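Local atomic coordinates of CD1-2 antigen (Gallus gallus, PDB entry 3DBX), a protein that probably presents lipid antigens at the cell surface as an avian member of the MHC class I-like CD1 family, holding a fatty acid in its groove. Residues Y17-G22 with R82-M87; E86-A91 with Y95-Q100; V117-G122 with E134-Q139; R124-Y129 with K146-T151. One frame throughout, in Å; residues are numbered along the deposited sequence.

Interaction 1 of 4, residues Y17-G22 with R82-M87. With PLM (palmitic acid), chain F.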
loop_
_atom_site.group_PDB
_atom_site.type_symbol
_atom_site.label_atom_id
_atom_site.label_comp_id
_atom_site.label_asym_id
_atom_site.label_seq_id
_atom_site.Cartn_x
_atom_site.Cartn_y
_atom_site.Cartn_z
ATOM N N TYR A 17 6.529 -5.525 -8.634
ATOM C CA TYR A 17 7.615 -6.508 -8.516
ATOM C C TYR A 17 8.876 -5.828 -8.024
ATOM O O TYR A 17 9.195 -4.758 -8.503
ATOM C CB TYR A 17 7.928 -7.144 -9.870
ATOM C CG TYR A 17 7.017 -8.278 -10.233
ATOM C CD1 TYR A 17 7.398 -9.593 -10.032
ATOM C CD2 TYR A 17 5.750 -8.037 -10.743
ATOM C CE1 TYR A 17 6.538 -10.664 -10.358
ATOM C CE2 TYR A 17 4.875 -9.105 -11.069
ATOM C CZ TYR A 17 5.281 -10.402 -10.865
ATOM O OH TYR A 17 4.433 -11.450 -11.198
ATOM N N THR A 18 9.576 -6.481 -7.094
ATOM C CA THR A 18 10.866 -6.019 -6.541
ATOM C C THR A 18 11.895 -7.137 -6.730
ATOM O O THR A 18 11.678 -8.302 -6.332
ATOM C CB THR A 18 10.750 -5.668 -5.066
ATOM O OG1 THR A 18 9.766 -4.639 -4.906
ATOM C CG2 THR A 18 12.070 -5.186 -4.492
ATOM N N LEU A 19 12.975 -6.781 -7.406
ATOM C CA LEU A 19 14.058 -7.690 -7.693
ATOM C C LEU A 19 15.265 -7.122 -6.954
ATOM O O LEU A 19 15.801 -6.111 -7.362
ATOM C CB LEU A 19 14.321 -7.735 -9.205
ATOM C CG LEU A 19 13.382 -8.583 -10.073
ATOM C CD1 LEU A 19 11.932 -8.095 -9.947
ATOM C CD2 LEU A 19 13.790 -8.599 -11.509
ATOM N N LEU A 20 15.610 -7.736 -5.826
ATOM C CA LEU A 20 16.762 -7.347 -5.025
ATOM C C LEU A 20 17.915 -8.253 -5.387
ATOM O O LEU A 20 17.948 -9.451 -5.047
ATOM C CB LEU A 20 16.474 -7.407 -3.521
ATOM C CG LEU A 20 17.670 -7.292 -2.550
ATOM C CD1 LEU A 20 18.681 -6.146 -2.869
ATOM C CD2 LEU A 20 17.148 -7.173 -1.116
ATOM N N LEU A 21 18.863 -7.657 -6.092
ATOM C CA LEU A 21 19.987 -8.358 -6.628
ATOM C C LEU A 21 21.159 -8.196 -5.648
ATOM O O LEU A 21 21.961 -7.275 -5.763
ATOM C CB LEU A 21 20.297 -7.796 -8.021
ATOM C CG LEU A 21 19.562 -8.330 -9.262
ATOM C CD1 LEU A 21 18.086 -8.570 -9.061
ATOM C CD2 LEU A 21 19.832 -7.455 -10.497
ATOM N N GLY A 22 21.217 -9.118 -4.685
ATOM C CA GLY A 22 22.233 -9.154 -3.628
ATOM C C GLY A 22 23.663 -9.209 -4.097
ATOM O O GLY A 22 24.385 -8.230 -3.971
ATOM N N ARG A 82 17.095 -12.169 -15.272
ATOM C CA ARG A 82 18.306 -12.214 -16.076
ATOM C C ARG A 82 18.543 -10.921 -16.858
ATOM O O ARG A 82 19.675 -10.485 -16.984
ATOM C CB ARG A 82 18.319 -13.432 -17.004
ATOM C CG ARG A 82 19.689 -13.700 -17.625
ATOM C CD ARG A 82 19.842 -15.137 -18.145
ATOM N NE ARG A 82 18.605 -15.604 -18.766
ATOM C CZ ARG A 82 18.256 -15.335 -20.022
ATOM N NH1 ARG A 82 19.062 -14.601 -20.796
ATOM N NH2 ARG A 82 17.102 -15.802 -20.500
ATOM N N PHE A 83 17.485 -10.295 -17.356
ATOM C CA PHE A 83 17.617 -8.988 -17.991
ATOM C C PHE A 83 18.152 -7.928 -17.022
ATOM O O PHE A 83 18.925 -7.059 -17.428
ATOM C CB PHE A 83 16.279 -8.519 -18.555
ATOM C CG PHE A 83 16.364 -7.210 -19.292
ATOM C CD1 PHE A 83 16.977 -7.139 -20.544
ATOM C CD2 PHE A 83 15.839 -6.046 -18.729
ATOM C CE1 PHE A 83 17.060 -5.929 -21.227
ATOM C CE2 PHE A 83 15.924 -4.828 -19.402
ATOM C CZ PHE A 83 16.530 -4.769 -20.649
ATOM N N MET A 84 17.735 -7.990 -15.755
ATOM C CA MET A 84 18.209 -7.012 -14.759
ATOM C C MET A 84 19.661 -7.256 -14.340
ATOM O O MET A 84 20.443 -6.307 -14.262
ATOM C CB MET A 84 17.279 -6.936 -13.557
ATOM C CG MET A 84 15.845 -6.422 -13.861
ATOM S SD MET A 84 15.739 -4.882 -14.817
ATOM C CE MET A 84 13.966 -4.773 -15.059
ATOM N N HIS A 85 20.029 -8.515 -14.100
ATOM C CA HIS A 85 21.442 -8.884 -13.881
ATOM C C HIS A 85 22.338 -8.449 -15.036
ATOM O O HIS A 85 23.475 -8.046 -14.815
ATOM C CB HIS A 85 21.610 -10.391 -13.645
ATOM C CG HIS A 85 21.378 -10.821 -12.229
ATOM N ND1 HIS A 85 22.327 -10.672 -11.239
ATOM C CD2 HIS A 85 20.309 -11.403 -11.637
ATOM C CE1 HIS A 85 21.851 -11.141 -10.098
ATOM N NE2 HIS A 85 20.627 -11.590 -10.314
ATOM N N GLU A 86 21.821 -8.538 -16.261
ATOM C CA GLU A 86 22.565 -8.183 -17.470
ATOM C C GLU A 86 22.819 -6.687 -17.629
ATOM O O GLU A 86 23.886 -6.283 -18.094
ATOM C CB GLU A 86 21.834 -8.670 -18.725
ATOM C CG GLU A 86 21.413 -10.137 -18.748
ATOM C CD GLU A 86 22.498 -11.099 -18.296
ATOM O OE1 GLU A 86 23.473 -11.304 -19.059
ATOM O OE2 GLU A 86 22.353 -11.664 -17.184
ATOM N N MET A 87 21.824 -5.874 -17.291
ATOM C CA MET A 87 21.930 -4.419 -17.433
ATOM C C MET A 87 22.859 -3.820 -16.375
ATOM O O MET A 87 23.564 -2.841 -16.634
ATOM C CB MET A 87 20.543 -3.759 -17.370
ATOM C CG MET A 87 19.590 -4.131 -18.516
ATOM S SD MET A 87 20.089 -3.586 -20.170
ATOM C CE MET A 87 20.986 -5.009 -20.799
HETATM C C1 PLM F . 17.687 -11.295 -21.716
HETATM O O1 PLM F . 17.739 -12.052 -20.714
HETATM O O2 PLM F . 18.738 -10.719 -22.081
HETATM C C2 PLM F . 16.394 -11.070 -22.480
HETATM C C3 PLM F . 15.173 -11.362 -21.603
HETATM C C4 PLM F . 13.864 -10.964 -22.281
HETATM C C5 PLM F . 13.445 -9.531 -21.942
HETATM C C6 PLM F . 12.668 -9.413 -20.629
HETATM C C7 PLM F . 12.965 -8.101 -19.904
HETATM C C8 PLM F . 11.816 -7.116 -20.026
HETATM C C9 PLM F . 11.640 -6.316 -18.738
HETATM C CA PLM F . 10.423 -5.407 -18.880
HETATM C CB PLM F . 9.622 -5.295 -17.589
HETATM C CC PLM F . 8.455 -6.274 -17.537
HETATM C CD PLM F . 7.147 -5.635 -17.984
HETATM C CE PLM F . 6.168 -6.729 -18.353
HETATM C CF PLM F . 4.810 -6.512 -17.697
HETATM C CG PLM F . 4.153 -7.848 -17.368
#
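The lipid groove of this CD1 protein has helix 77-89 resting on floor strand 12-21 where Leu19 and Leu21 meet Met84 and His85. The two segments run at 47° to each other, with axes 10.0 Å apart. Leu21 sends its CG over one face of the His85 ring, a CH-pi contact 3.8 Å from CG to the ring centroid; a first torsion of -85°, with CG beside the backbone N, carries it there. The same leucine lays CD2 4.0 Å from Met84 CB. Two residues earlier in the strand, on the same side, Leu19 CD2 touches Met84 CG at 3.8 Å, the two side chains crossing at about a right angle. O1 of the palmitic acid lies over one face of the Arg82 guanidinium, 2.9 Å from NH1, while Phe83 CG lies 3.6 Å from its C7. Both imidazole nitrogens of His85 are hydrogen-bonded, ND1 with Tyr95 OH and NE2 with Thr27 OG1, which should fix the ring's rotation and keep its face turned to Leu21.

Interaction 2 of 4, residues E86-A91 with Y95-Q100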
loop_
_atom_site.group_PDB
_atom_site.type_symbol
_atom_site.label_atom_id
_atom_site.label_comp_id
_atom_site.label_asym_id
_atom_site.label_seq_id
_atom_site.Cartn_x
_atom_site.Cartn_y
_atom_site.Cartn_z
ATOM N N GLU A 86 21.821 -8.538 -16.261
ATOM C CA GLU A 86 22.565 -8.183 -17.470
ATOM C C GLU A 86 22.819 -6.687 -17.629
ATOM O O GLU A 86 23.886 -6.283 -18.094
ATOM C CB GLU A 86 21.834 -8.670 -18.725
ATOM C CG GLU A 86 21.413 -10.137 -18.748
ATOM C CD GLU A 86 22.498 -11.099 -18.296
ATOM O OE1 GLU A 86 23.473 -11.304 -19.059
ATOM O OE2 GLU A 86 22.353 -11.664 -17.184
ATOM N N MET A 87 21.824 -5.874 -17.291
ATOM C CA MET A 87 21.930 -4.419 -17.433
ATOM C C MET A 87 22.859 -3.820 -16.375
ATOM O O MET A 87 23.564 -2.841 -16.634
ATOM C CB MET A 87 20.543 -3.759 -17.370
ATOM C CG MET A 87 19.590 -4.131 -18.516
ATOM S SD MET A 87 20.089 -3.586 -20.170
ATOM C CE MET A 87 20.986 -5.009 -20.799
ATOM N N THR A 88 22.835 -4.415 -15.181
ATOM C CA THR A 88 23.775 -4.090 -14.117
ATOM C C THR A 88 25.187 -4.361 -14.612
ATOM O O THR A 88 26.070 -3.527 -14.477
ATOM C CB THR A 88 23.487 -4.915 -12.841
ATOM O OG1 THR A 88 22.106 -4.790 -12.495
ATOM C CG2 THR A 88 24.306 -4.414 -11.676
ATOM N N ALA A 89 25.372 -5.528 -15.222
ATOM C CA ALA A 89 26.635 -5.940 -15.814
ATOM C C ALA A 89 27.083 -5.046 -16.979
ATOM O O ALA A 89 28.237 -4.592 -17.016
ATOM C CB ALA A 89 26.541 -7.403 -16.262
ATOM N N LYS A 90 26.176 -4.797 -17.925
ATOM C CA LYS A 90 26.489 -4.008 -19.123
ATOM C C LYS A 90 26.537 -2.499 -18.848
ATOM O O LYS A 90 26.669 -1.688 -19.765
ATOM C CB LYS A 90 25.510 -4.331 -20.262
ATOM N N ALA A 91 26.432 -2.135 -17.578
ATOM C CA ALA A 91 26.519 -0.743 -17.156
ATOM C C ALA A 91 27.696 -0.567 -16.206
ATOM O O ALA A 91 28.011 0.562 -15.788
ATOM C CB ALA A 91 25.224 -0.303 -16.500
ATOM N N TYR A 95 26.736 -4.661 -7.308
ATOM C CA TYR A 95 25.738 -5.142 -6.335
ATOM C C TYR A 95 25.945 -4.547 -4.913
ATOM O O TYR A 95 27.065 -4.183 -4.567
ATOM C CB TYR A 95 25.776 -6.679 -6.269
ATOM C CG TYR A 95 25.485 -7.404 -7.590
ATOM C CD1 TYR A 95 24.211 -7.890 -7.882
ATOM C CD2 TYR A 95 26.485 -7.596 -8.532
ATOM C CE1 TYR A 95 23.948 -8.563 -9.090
ATOM C CE2 TYR A 95 26.235 -8.258 -9.742
ATOM C CZ TYR A 95 24.962 -8.734 -10.011
ATOM O OH TYR A 95 24.734 -9.389 -11.206
ATOM N N PRO A 96 24.875 -4.454 -4.084
ATOM C CA PRO A 96 23.463 -4.786 -4.369
ATOM C C PRO A 96 22.827 -3.750 -5.273
ATOM O O PRO A 96 23.246 -2.590 -5.307
ATOM C CB PRO A 96 22.783 -4.762 -2.977
ATOM C CG PRO A 96 23.938 -4.638 -1.957
ATOM C CD PRO A 96 25.046 -3.973 -2.701
ATOM N N ARG A 97 21.846 -4.196 -6.034
ATOM C CA ARG A 97 21.007 -3.330 -6.834
ATOM C C ARG A 97 19.560 -3.733 -6.535
ATOM O O ARG A 97 19.265 -4.918 -6.429
ATOM C CB ARG A 97 21.303 -3.528 -8.322
ATOM C CG ARG A 97 22.522 -2.803 -8.815
ATOM C CD ARG A 97 22.315 -1.309 -8.852
ATOM N NE ARG A 97 23.603 -0.628 -8.835
ATOM C CZ ARG A 97 23.759 0.683 -8.724
ATOM N NH1 ARG A 97 22.710 1.484 -8.609
ATOM N NH2 ARG A 97 24.967 1.188 -8.689
ATOM N N VAL A 98 18.673 -2.763 -6.350
ATOM C CA VAL A 98 17.251 -3.071 -6.235
ATOM C C VAL A 98 16.497 -2.517 -7.440
ATOM O O VAL A 98 16.474 -1.298 -7.671
ATOM C CB VAL A 98 16.588 -2.496 -4.954
ATOM C CG1 VAL A 98 15.177 -3.075 -4.780
ATOM C CG2 VAL A 98 17.412 -2.775 -3.727
ATOM N N PHE A 99 15.840 -3.411 -8.179
ATOM C CA PHE A 99 14.981 -2.995 -9.292
ATOM C C PHE A 99 13.525 -3.180 -8.919
ATOM O O PHE A 99 13.205 -4.089 -8.169
ATOM C CB PHE A 99 15.303 -3.779 -10.574
ATOM C CG PHE A 99 16.656 -3.438 -11.180
ATOM C CD1 PHE A 99 16.759 -2.484 -12.189
ATOM C CD2 PHE A 99 17.810 -4.078 -10.742
ATOM C CE1 PHE A 99 17.996 -2.158 -12.743
ATOM C CE2 PHE A 99 19.041 -3.778 -11.296
ATOM C CZ PHE A 99 19.137 -2.815 -12.305
ATOM N N GLN A 100 12.646 -2.332 -9.456
ATOM C CA GLN A 100 11.197 -2.409 -9.184
ATOM C C GLN A 100 10.396 -2.199 -10.470
ATOM O O GLN A 100 10.814 -1.440 -11.358
ATOM C CB GLN A 100 10.787 -1.395 -8.117
ATOM C CG GLN A 100 11.318 -1.705 -6.699
ATOM C CD GLN A 100 11.321 -0.520 -5.779
ATOM O OE1 GLN A 100 12.275 0.220 -5.753
ATOM N NE2 GLN A 100 10.262 -0.352 -4.996
#
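A carbon-to-carbon contact joins Thr88 and Arg97 in one half of this junction. The methyl CG2 of Thr88 lies 3.7 Å from Arg97 CG, so the threonine meets the aliphatic root of the arginine and not its charged end. That chain bends at its second torsion (chi2 -70°), and its guanidinium is engaged farther on, where NH1 forms a salt bridge with Glu121 and NE a weak hydrogen bond with Asp94 O.

The other half is a hydroxyl against an aromatic rim. Thr88 OG1 comes to the edge of the Phe99 ring, near its plane, 3.4 Å from CE2 and 3.6 Å from CZ. With chi1 at -51°, OG1 sits beside its own backbone N and CG2 is left to face the arginine, which divides the two branches between two partners. The junction lies in the MHC class I-like platform, where helix 77-89 ends and the chain returns through a short connection to strand 97-107 of the floor.

Polar bonding explains how a hydroxyl is accommodated at this buried position. Thr88 OG1 is hydrogen-bonded to Met84 O, one turn earlier in its own helix. Backbone bonds close the helix end, Lys90 N to Glu86 O at 2.7 Å being followed by a weak one from Ala91 N to Thr88 O.

Interaction 3 of 4, residues V117-G122 with E134-Q139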
loop_
_atom_site.group_PDB
_atom_site.type_symbol
_atom_site.label_atom_id
_atom_site.label_comp_id
_atom_site.label_asym_id
_atom_site.label_seq_id
_atom_site.Cartn_x
_atom_site.Cartn_y
_atom_site.Cartn_z
ATOM N N VAL A 117 3.658 0.689 -17.967
ATOM C CA VAL A 117 4.761 -0.078 -17.392
ATOM C C VAL A 117 5.869 0.870 -16.958
ATOM O O VAL A 117 6.444 1.595 -17.789
ATOM C CB VAL A 117 5.389 -1.094 -18.345
ATOM C CG1 VAL A 117 6.463 -1.892 -17.590
ATOM C CG2 VAL A 117 4.349 -2.032 -18.918
ATOM N N ASN A 118 6.172 0.845 -15.659
ATOM C CA ASN A 118 7.247 1.652 -15.084
ATOM C C ASN A 118 8.341 0.816 -14.420
ATOM O O ASN A 118 8.046 -0.054 -13.614
ATOM C CB ASN A 118 6.656 2.598 -14.036
ATOM C CG ASN A 118 5.711 3.612 -14.629
ATOM O OD1 ASN A 118 5.814 3.964 -15.790
ATOM N ND2 ASN A 118 4.783 4.080 -13.835
ATOM N N ILE A 119 9.601 1.110 -14.736
ATOM C CA ILE A 119 10.747 0.479 -14.061
ATOM C C ILE A 119 11.530 1.502 -13.228
ATOM O O ILE A 119 11.832 2.581 -13.709
ATOM C CB ILE A 119 11.708 -0.239 -15.073
ATOM C CG1 ILE A 119 10.916 -1.224 -15.955
ATOM C CG2 ILE A 119 12.791 -0.976 -14.340
ATOM C CD1 ILE A 119 11.725 -1.952 -17.040
ATOM N N GLY A 120 11.856 1.146 -11.986
ATOM C CA GLY A 120 12.747 1.938 -11.150
ATOM C C GLY A 120 14.016 1.200 -10.743
ATOM O O GLY A 120 14.069 -0.044 -10.741
ATOM N N GLU A 121 15.040 1.972 -10.395
ATOM C CA GLU A 121 16.247 1.431 -9.796
ATOM C C GLU A 121 16.630 2.313 -8.624
ATOM O O GLU A 121 16.554 3.549 -8.703
ATOM C CB GLU A 121 17.385 1.366 -10.823
ATOM C CG GLU A 121 18.697 0.750 -10.314
ATOM C CD GLU A 121 19.529 1.722 -9.487
ATOM O OE1 GLU A 121 19.528 2.936 -9.789
ATOM O OE2 GLU A 121 20.166 1.281 -8.507
ATOM N N GLY A 122 17.048 1.674 -7.535
ATOM C CA GLY A 122 17.386 2.396 -6.311
ATOM C C GLY A 122 16.286 3.309 -5.810
ATOM O O GLY A 122 16.571 4.321 -5.188
ATOM N N GLU A 134 5.113 3.073 -29.231
ATOM C CA GLU A 134 5.836 1.797 -29.385
ATOM C C GLU A 134 7.307 1.932 -28.944
ATOM O O GLU A 134 8.229 1.500 -29.649
ATOM C CB GLU A 134 5.710 1.282 -30.835
ATOM C CG GLU A 134 6.080 -0.186 -31.024
ATOM C CD GLU A 134 5.647 -0.761 -32.364
ATOM O OE1 GLU A 134 6.032 -0.224 -33.431
ATOM O OE2 GLU A 134 4.930 -1.784 -32.345
ATOM N N ARG A 135 7.508 2.536 -27.770
ATOM C CA ARG A 135 8.828 2.995 -27.325
ATOM C C ARG A 135 8.992 2.977 -25.805
ATOM O O ARG A 135 8.064 3.313 -25.069
ATOM C CB ARG A 135 9.066 4.419 -27.840
ATOM C CG ARG A 135 10.450 5.002 -27.575
ATOM C CD ARG A 135 10.567 6.426 -28.119
ATOM N NE ARG A 135 9.755 7.405 -27.385
ATOM C CZ ARG A 135 9.188 8.479 -27.941
ATOM N NH1 ARG A 135 9.324 8.712 -29.243
ATOM N NH2 ARG A 135 8.472 9.314 -27.198
ATOM N N TRP A 136 10.185 2.595 -25.351
ATOM C CA TRP A 136 10.601 2.765 -23.951
ATOM C C TRP A 136 11.363 4.083 -23.788
ATOM O O TRP A 136 12.284 4.372 -24.569
ATOM C CB TRP A 136 11.491 1.604 -23.525
ATOM C CG TRP A 136 10.749 0.332 -23.321
ATOM C CD1 TRP A 136 10.373 -0.558 -24.281
ATOM C CD2 TRP A 136 10.295 -0.206 -22.071
ATOM N NE1 TRP A 136 9.709 -1.616 -23.707
ATOM C CE2 TRP A 136 9.648 -1.426 -22.354
ATOM C CE3 TRP A 136 10.372 0.228 -20.740
ATOM C CZ2 TRP A 136 9.075 -2.223 -21.355
ATOM C CZ3 TRP A 136 9.803 -0.565 -19.745
ATOM C CH2 TRP A 136 9.166 -1.777 -20.063
ATOM N N VAL A 137 10.977 4.877 -22.789
ATOM C CA VAL A 137 11.505 6.238 -22.593
ATOM C C VAL A 137 12.325 6.360 -21.299
ATOM O O VAL A 137 11.862 5.935 -20.227
ATOM C CB VAL A 137 10.371 7.306 -22.566
ATOM C CG1 VAL A 137 10.884 8.641 -23.058
ATOM C CG2 VAL A 137 9.173 6.871 -23.405
ATOM N N PRO A 138 13.542 6.945 -21.388
ATOM C CA PRO A 138 14.399 7.154 -20.212
ATOM C C PRO A 138 13.821 8.179 -19.231
ATOM O O PRO A 138 13.312 9.219 -19.656
ATOM C CB PRO A 138 15.705 7.691 -20.816
ATOM C CG PRO A 138 15.632 7.375 -22.257
ATOM C CD PRO A 138 14.195 7.440 -22.614
ATOM N N GLN A 139 13.907 7.871 -17.934
ATOM C CA GLN A 139 13.380 8.729 -16.871
ATOM C C GLN A 139 14.476 9.517 -16.142
ATOM O O GLN A 139 14.195 10.542 -15.513
ATOM C CB GLN A 139 12.592 7.904 -15.859
ATOM C CG GLN A 139 11.369 7.141 -16.408
ATOM C CD GLN A 139 10.116 7.999 -16.507
ATOM O OE1 GLN A 139 10.134 9.093 -17.082
ATOM N NE2 GLN A 139 9.020 7.504 -15.950
#
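Apolar contacts carry this meeting of two strands, and one indole receives them all. The six-membered part of Trp136 reaches toward strand 113-121, where Val117 CG1 lies 3.7 Å from CH2 of the tryptophan and Ile119 CD1 stands 3.6 Å from its CZ3. Both methyls approach the ring obliquely. The valine places CG1 anti to its backbone N (chi1 -176°), whereas the isoleucine extends its chain to bring CD1 up, crossing the tryptophan at about a right angle. Ile119 CD1 also lies 4.0 Å from Trp136 CH2, so the two aliphatic residues share one end of the indole.

Aromatic and polar contacts hold the tryptophan from other directions: its ring meets that of Tyr129 at about 40°, and its backbone N is hydrogen-bonded to Thr153 OG1 of helix 143-154.

Strand 124-130 lies between the two strands in the sheet, so the contact spans a neighbour by side chains alone. Val117, Ile119 and Trp136 all touch the bound palmitic acid, making this part of the hydrophobic floor of the lipid groove, as in CD1 proteins.

Interaction 4 of 4, residues R124-Y129 with K146-T151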
loop_
_atom_site.group_PDB
_atom_site.type_symbol
_atom_site.label_atom_id
_atom_site.label_comp_id
_atom_site.label_asym_id
_atom_site.label_seq_id
_atom_site.Cartn_x
_atom_site.Cartn_y
_atom_site.Cartn_z
ATOM N N ARG A 124 14.074 5.206 -7.447
ATOM C CA ARG A 124 13.748 6.358 -8.275
ATOM C C ARG A 124 13.378 5.813 -9.648
ATOM O O ARG A 124 13.797 4.712 -9.990
ATOM C CB ARG A 124 14.985 7.272 -8.426
ATOM C CG ARG A 124 15.533 7.812 -7.108
ATOM C CD ARG A 124 16.792 8.671 -7.293
ATOM N NE ARG A 124 17.909 7.935 -7.895
ATOM C CZ ARG A 124 18.602 8.340 -8.963
ATOM N NH1 ARG A 124 18.291 9.475 -9.589
ATOM N NH2 ARG A 124 19.616 7.606 -9.411
ATOM N N ASP A 125 12.640 6.585 -10.446
ATOM C CA ASP A 125 12.294 6.171 -11.815
ATOM C C ASP A 125 13.545 5.897 -12.629
ATOM O O ASP A 125 14.581 6.540 -12.421
ATOM C CB ASP A 125 11.458 7.232 -12.535
ATOM C CG ASP A 125 10.252 7.682 -11.735
ATOM O OD1 ASP A 125 9.879 6.990 -10.753
ATOM O OD2 ASP A 125 9.681 8.746 -12.081
ATOM N N LEU A 126 13.439 4.933 -13.548
ATOM C CA LEU A 126 14.562 4.552 -14.413
ATOM C C LEU A 126 14.198 4.583 -15.903
ATOM O O LEU A 126 14.865 5.271 -16.663
ATOM C CB LEU A 126 15.151 3.187 -14.013
ATOM C CG LEU A 126 16.314 2.640 -14.862
ATOM C CD1 LEU A 126 17.532 3.530 -14.753
ATOM C CD2 LEU A 126 16.659 1.197 -14.486
ATOM N N VAL A 127 13.168 3.829 -16.312
ATOM C CA VAL A 127 12.608 3.885 -17.690
ATOM C C VAL A 127 11.081 3.677 -17.707
ATOM O O VAL A 127 10.525 3.005 -16.830
ATOM C CB VAL A 127 13.281 2.872 -18.692
ATOM C CG1 VAL A 127 14.733 3.225 -18.949
ATOM C CG2 VAL A 127 13.160 1.426 -18.216
ATOM N N THR A 128 10.395 4.255 -18.693
ATOM C CA THR A 128 8.949 4.008 -18.824
ATOM C C THR A 128 8.544 3.524 -20.223
ATOM O O THR A 128 9.205 3.843 -21.198
ATOM C CB THR A 128 8.090 5.228 -18.376
ATOM O OG1 THR A 128 6.717 4.826 -18.254
ATOM C CG2 THR A 128 8.191 6.377 -19.356
ATOM N N TYR A 129 7.467 2.745 -20.307
ATOM C CA TYR A 129 7.000 2.242 -21.599
ATOM C C TYR A 129 5.828 3.041 -22.166
ATOM O O TYR A 129 4.749 3.092 -21.582
ATOM C CB TYR A 129 6.692 0.737 -21.550
ATOM C CG TYR A 129 6.160 0.170 -22.854
ATOM C CD1 TYR A 129 6.962 0.124 -24.000
ATOM C CD2 TYR A 129 4.847 -0.310 -22.952
ATOM C CE1 TYR A 129 6.478 -0.392 -25.203
ATOM C CE2 TYR A 129 4.351 -0.829 -24.171
ATOM C CZ TYR A 129 5.178 -0.864 -25.283
ATOM O OH TYR A 129 4.719 -1.365 -26.484
ATOM N N LYS A 146 19.977 4.768 -20.322
ATOM C CA LYS A 146 20.150 4.796 -21.778
ATOM C C LYS A 146 20.233 3.380 -22.357
ATOM O O LYS A 146 19.669 3.107 -23.415
ATOM C CB LYS A 146 21.400 5.616 -22.147
ATOM C CG LYS A 146 21.707 5.721 -23.637
ATOM C CD LYS A 146 23.030 6.447 -23.880
ATOM C CE LYS A 146 23.489 6.325 -25.335
ATOM N NZ LYS A 146 24.847 6.895 -25.549
ATOM N N VAL A 147 20.937 2.493 -21.648
ATOM C CA VAL A 147 21.153 1.109 -22.069
ATOM C C VAL A 147 19.850 0.291 -22.002
ATOM O O VAL A 147 19.479 -0.368 -22.978
ATOM C CB VAL A 147 22.277 0.434 -21.226
ATOM C CG1 VAL A 147 22.297 -1.069 -21.440
ATOM C CG2 VAL A 147 23.648 1.036 -21.557
ATOM N N MET A 148 19.157 0.348 -20.864
ATOM C CA MET A 148 17.917 -0.394 -20.673
ATOM C C MET A 148 16.813 0.041 -21.632
ATOM O O MET A 148 16.028 -0.851 -22.139
ATOM C CB MET A 148 17.427 -0.252 -19.230
ATOM C CG MET A 148 16.154 -1.035 -18.950
ATOM S SD MET A 148 15.858 -1.208 -17.188
ATOM C CE MET A 148 17.277 -2.227 -16.740
ATOM N N SER A 149 16.741 1.411 -21.861
ATOM C CA SER A 149 15.720 1.987 -22.736
ATOM C C SER A 149 15.944 1.596 -24.203
ATOM O O SER A 149 14.978 1.364 -24.935
ATOM C CB SER A 149 15.713 3.512 -22.600
ATOM O OG SER A 149 14.630 4.095 -23.306
ATOM N N ASN A 150 17.214 1.518 -24.615
ATOM C CA ASN A 150 17.581 1.213 -26.008
ATOM C C ASN A 150 17.405 -0.264 -26.374
ATOM O O ASN A 150 16.881 -0.607 -27.537
ATOM C CB ASN A 150 19.024 1.657 -26.300
ATOM C CG ASN A 150 19.141 3.154 -26.534
ATOM O OD1 ASN A 150 18.021 3.864 -26.770
ATOM N ND2 ASN A 150 20.504 3.663 -26.459
ATOM N N THR A 151 17.878 -1.128 -25.377
ATOM C CA THR A 151 17.725 -2.579 -25.524
ATOM C C THR A 151 16.248 -2.965 -25.602
ATOM O O THR A 151 15.859 -3.797 -26.423
ATOM C CB THR A 151 18.398 -3.334 -24.340
ATOM O OG1 THR A 151 19.736 -2.835 -24.138
ATOM C CG2 THR A 151 18.469 -4.832 -24.611
#
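The contact is built on a classic beta bulge: Leu126 and Val127 are both opposite Ile119 on the neighbouring strand, and these two consecutive residues both send side chains to the helix. Met148 receives them at its sulfur, with SD 3.7 Å from Leu126 CD2 and 3.9 Å from Val127 CG2. The methionine starts extended, CG anti to the backbone N, and bends only at its last torsion (chi3 -65°). Leu126 crosses it at about a right angle. Val127 divides its methyls between two partners: CG1 packs 3.8 Å from Ser149 CB. Within the helix, Val147 O takes two bonds on opposite faces of its carbonyl plane, from Thr151 N at 3.0 Å and from Thr151 OG1 at 2.7 Å. Strand and helix segments run nearly parallel, 16° apart, with axes 8.2 Å from each other. Met148 is packed between strand 124-130 and helix 77-89, whose Phe83, Met84 and Met87 touch it as well, while Trp136 of strand 135-138 packs on both Val127 and Ser149.

How the interactions relate
Three of the contacts join one antiparallel sheet to helices; interaction 3 spans strands within it. Interactions 1 and 2, with centres 6 Å apart, share Glu86 and Met87 of helix 77-89; Leu21 N and Arg97 O, 2.8 Å apart, tie their strands. Interactions 3 and 4 interlock, centres 4 Å apart, as their segments alternate along the chain. Between these pairs, Met87 CG and Met148 CE approach to 3.5 Å, and Phe99 CE1 lies 4.0 Å from Leu126 CD2. The palmitic acid touches the contacting residues of interaction 3 themselves, but in interaction 1 it meets Arg82 and Phe83, which take no part in the strand contact. Interactions 2 and 4 lie farther from the lipid.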